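Long-range contact in nitrophorin Cim l NP (Cimex lectularius, PDB 2IMQ), which uses a cysteine-ligated heme to carry nitric oxide into the victim during feeding, where the released gas dilates blood vessels: residues G170-R175 against T242-Y247. Numbering follows the deposited sequence.
Sequences GDLNVR and TDRALY
Gly-170 and Arg-244 form an antiparallel hydrogen-bonded pair, with Gly-170 N donating to Arg-244 O (3.1 Å) and Arg-244 N donating to Gly-170 O (2.9 Å); one step on, Asp-171 faces Asp-243 as a non-hydrogen-bonded pair, where the CA-H of Asp-171 points at Thr-242 O (3.3 Å). Two waters flank the pairing: one donates to Asp-243 OD1, which also hydrogen-bonds Ser-13 OG, and accepts weakly from Asp-171 N; the second lies within hydrogen-bonding distance of Thr-242 O and Val-174 O and accepts weakly from Leu-172 N. Beyond the pairing the chain folds back on Asp-171. OD1 accepts Asn-173 N from above the carboxylate plane, closing an Asx turn, and Arg-175 grips the same carboxylate end-on in a two-nitrogen salt bridge, NH1 to OD1 and NH2 to OD2, while NH1 also donates to Val-174 O. Because the Arg-175 chain bends at chi2 (-70°), its guanidinium returns over Thr-242, whose CG2 sits above the centre of one face, 3.5 Å from CZ. On the side of Arg-244, away from the two aspartates, Leu-172 CD1 meets Leu-246 CD1 tip to tip at 3.8 Å. Bends at chi2 and chi3 bring Arg-244 NH1 to within 3.4 Å of Val-174 CG1, while salt bridges to Glu-215 and Asp-199 hold the guanidinium. Asn-15 hydrogen-bonds Asp-171 OD2 through ND2 and Asp-243 OD2 through its backbone N, tying these buried carboxylates to strand 6-17 of the facing sheet. The Gly-Asp-Leu-Asn turn and the Thr-Asp-Arg segment leading into edge strand 243-248 are signatures of the inositol polyphosphate 5-phosphatase family, whose DNase I-like beta-sandwich this protein shares.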
ATOM      1  N   GLY A 170       0.243  -0.240  -2.312  1.00 14.65           N
ATOM      2  CA  GLY A 170      -0.322   0.633  -3.311  1.00 15.39           C
ATOM      3  C   GLY A 170      -0.834  -0.203  -4.455  1.00 13.69           C
ATOM      4  O   GLY A 170      -0.829  -1.439  -4.431  1.00 14.43           O
ATOM      5  N   ASP A 171      -1.284   0.514  -5.461  1.00 13.66           N
ATOM      6  CA  ASP A 171      -1.725  -0.090  -6.701  1.00 14.21           C
ATOM      7  C   ASP A 171      -0.482  -0.283  -7.560  1.00 13.80           C
ATOM      8  O   ASP A 171       0.125   0.709  -8.029  1.00 16.50           O
ATOM      9  CB  ASP A 171      -2.770   0.761  -7.390  1.00 14.49           C
ATOM     10  CG  ASP A 171      -3.213   0.227  -8.722  1.00 14.26           C
ATOM     11  OD1 ASP A 171      -2.648  -0.812  -9.166  1.00 14.89           O
ATOM     12  OD2 ASP A 171      -4.132   0.851  -9.299  1.00 17.21           O
ATOM     13  N   LEU A 172      -0.060  -1.527  -7.718  1.00 13.70           N
ATOM     14  CA  LEU A 172       1.149  -1.889  -8.438  1.00 13.86           C
ATOM     15  C   LEU A 172       1.025  -1.865  -9.969  1.00 12.68           C
ATOM     16  O   LEU A 172       1.970  -2.168 -10.656  1.00 13.73           O
ATOM     17  CB  LEU A 172       1.613  -3.258  -8.014  1.00 15.11           C
ATOM     18  CG  LEU A 172       1.800  -3.516  -6.499  1.00 18.95           C
ATOM     19  CD1 LEU A 172       2.201  -4.947  -6.252  1.00 19.07           C
ATOM     20  CD2 LEU A 172       2.782  -2.581  -5.849  1.00 22.18           C
ATOM     21  N   ASN A 173      -0.161  -1.556 -10.441  1.00 12.62           N
ATOM     22  CA  ASN A 173      -0.500  -1.617 -11.854  1.00 12.69           C
ATOM     23  C   ASN A 173      -0.448  -3.015 -12.388  1.00 13.08           C
ATOM     24  O   ASN A 173      -0.225  -3.261 -13.542  1.00 14.46           O
ATOM     25  CB  ASN A 173       0.282  -0.626 -12.746  1.00 14.41           C
ATOM     26  CG  ASN A 173      -0.523  -0.238 -13.924  1.00 15.23           C
ATOM     27  OD1 ASN A 173      -1.751  -0.129 -13.819  1.00 19.48           O
ATOM     28  ND2 ASN A 173       0.144  -0.029 -15.049  1.00 16.43           N
ATOM     29  N   VAL A 174      -0.669  -3.961 -11.492  1.00 12.45           N
ATOM     30  CA  VAL A 174      -0.829  -5.394 -11.767  1.00 11.88           C
ATOM     31  C   VAL A 174      -2.356  -5.670 -11.923  1.00 12.34           C
ATOM     32  O   VAL A 174      -3.120  -5.282 -11.054  1.00 12.97           O
ATOM     33  CB  VAL A 174      -0.234  -6.249 -10.617  1.00 12.86           C
ATOM     34  CG1 VAL A 174      -0.645  -7.668 -10.738  1.00 14.93           C
ATOM     35  CG2 VAL A 174       1.273  -6.120 -10.626  1.00 14.56           C
ATOM     36  N   ARG A 175      -2.700  -6.374 -12.981  1.00 11.29           N
ATOM     37  CA  ARG A 175      -4.112  -6.644 -13.278  1.00 11.94           C
ATOM     38  C   ARG A 175      -4.318  -8.131 -13.564  1.00 11.90           C
ATOM     39  O   ARG A 175      -3.377  -8.901 -13.581  1.00 12.44           O
ATOM     40  CB  ARG A 175      -4.594  -5.784 -14.433  1.00 13.37           C
ATOM     41  CG  ARG A 175      -4.428  -4.266 -14.196  1.00 13.57           C
ATOM     42  CD  ARG A 175      -5.399  -3.796 -13.145  1.00 14.21           C
ATOM     43  NE  ARG A 175      -5.428  -2.364 -12.921  1.00 14.63           N
ATOM     44  CZ  ARG A 175      -4.754  -1.743 -11.961  1.00 14.15           C
ATOM     45  NH1 ARG A 175      -3.924  -2.415 -11.168  1.00 12.82           N
ATOM     46  NH2 ARG A 175      -4.891  -0.450 -11.805  1.00 16.10           N
ATOM     47  N   THR A 242      -6.157  -4.419  -7.411  1.00 12.18           N
ATOM     48  CA  THR A 242      -5.381  -3.217  -7.705  1.00 13.58           C
ATOM     49  C   THR A 242      -4.458  -2.841  -6.553  1.00 13.28           C
ATOM     50  O   THR A 242      -3.236  -3.022  -6.630  1.00 14.31           O
ATOM     51  CB  THR A 242      -6.286  -2.127  -8.170  1.00 13.69           C
ATOM     52  OG1 THR A 242      -7.272  -1.897  -7.185  1.00 15.38           O
ATOM     53  CG2 THR A 242      -6.974  -2.537  -9.421  1.00 14.92           C
ATOM     54  N   ASP A 243      -5.032  -2.466  -5.431  1.00 13.40           N
ATOM     55  CA  ASP A 243      -4.230  -2.211  -4.201  1.00 13.57           C
ATOM     56  C   ASP A 243      -3.699  -3.522  -3.641  1.00 13.04           C
ATOM     57  O   ASP A 243      -4.472  -4.464  -3.449  1.00 14.28           O
ATOM     58  CB  ASP A 243      -5.090  -1.507  -3.170  1.00 14.71           C
ATOM     59  CG  ASP A 243      -5.278  -0.048  -3.543  1.00 17.25           C
ATOM     60  OD1 ASP A 243      -4.303   0.740  -3.292  1.00 17.71           O
ATOM     61  OD2 ASP A 243      -6.298   0.413  -4.124  1.00 18.29           O
ATOM     62  N   ARG A 244      -2.407  -3.581  -3.350  1.00 12.54           N
ATOM     63  CA  ARG A 244      -1.746  -4.749  -2.876  1.00 12.66           C
ATOM     64  C   ARG A 244      -0.841  -4.370  -1.739  1.00 13.03           C
ATOM     65  O   ARG A 244      -0.380  -3.242  -1.625  1.00 14.18           O
ATOM     66  CB  ARG A 244      -0.887  -5.429  -3.985  1.00 13.12           C
ATOM     67  CG  ARG A 244      -1.574  -5.549  -5.329  1.00 13.70           C
ATOM     68  CD  ARG A 244      -2.745  -6.519  -5.391  1.00 13.86           C
ATOM     69  NE  ARG A 244      -2.332  -7.890  -5.540  1.00 14.60           N
ATOM     70  CZ  ARG A 244      -2.191  -8.513  -6.695  1.00 13.53           C
ATOM     71  NH1 ARG A 244      -2.464  -7.899  -7.850  1.00 13.43           N
ATOM     72  NH2 ARG A 244      -1.738  -9.767  -6.701  1.00 15.09           N
ATOM     73  N   ALA A 245      -0.551  -5.364  -0.908  1.00 12.96           N
ATOM     74  CA  ALA A 245       0.509  -5.264   0.116  1.00 13.07           C
ATOM     75  C   ALA A 245       1.468  -6.397  -0.041  1.00 14.05           C
ATOM     76  O   ALA A 245       1.066  -7.566  -0.039  1.00 15.69           O
ATOM     77  CB  ALA A 245      -0.106  -5.313   1.527  1.00 15.43           C
ATOM     78  N   LEU A 246       2.734  -6.056  -0.187  1.00 13.49           N
ATOM     79  CA  LEU A 246       3.807  -7.028  -0.307  1.00 13.41           C
ATOM     80  C   LEU A 246       4.750  -6.798   0.864  1.00 14.78           C
ATOM     81  O   LEU A 246       4.929  -5.688   1.363  1.00 15.38           O
ATOM     82  CB  LEU A 246       4.608  -6.824  -1.591  1.00 14.65           C
ATOM     83  CG  LEU A 246       3.831  -6.842  -2.857  1.00 14.65           C
ATOM     84  CD1 LEU A 246       4.785  -6.607  -4.027  1.00 16.90           C
ATOM     85  CD2 LEU A 246       3.008  -8.119  -3.018  1.00 16.70           C
ATOM     86  N   TYR A 247       5.382  -7.880   1.302  1.00 14.60           N
ATOM     87  CA  TYR A 247       6.344  -7.808   2.402  1.00 15.17           C
ATOM     88  C   TYR A 247       7.560  -8.646   2.151  1.00 15.54           C
ATOM     89  O   TYR A 247       7.510  -9.604   1.401  1.00 16.77           O
ATOM     90  CB  TYR A 247       5.701  -8.266   3.717  1.00 16.11           C
ATOM     91  CG  TYR A 247       5.275  -9.697   3.809  1.00 16.47           C
ATOM     92  CD1 TYR A 247       6.117 -10.682   4.387  1.00 19.31           C
ATOM     93  CD2 TYR A 247       4.071 -10.126   3.343  1.00 17.23           C
ATOM     94  CE1 TYR A 247       5.720 -12.026   4.488  1.00 18.76           C
ATOM     95  CE2 TYR A 247       3.670 -11.451   3.476  1.00 17.84           C
ATOM     96  CZ  TYR A 247       4.482 -12.395   4.022  1.00 20.73           C
ATOM     97  OH  TYR A 247       4.010 -13.712   4.107  1.00 24.14           O
TER
HETATM   98  O   HOH W   1      -2.964   2.957  -4.193  1.00 22.63           O
HETATM   99  O   HOH W   2      -1.987  -3.933  -8.834  1.00 13.37           O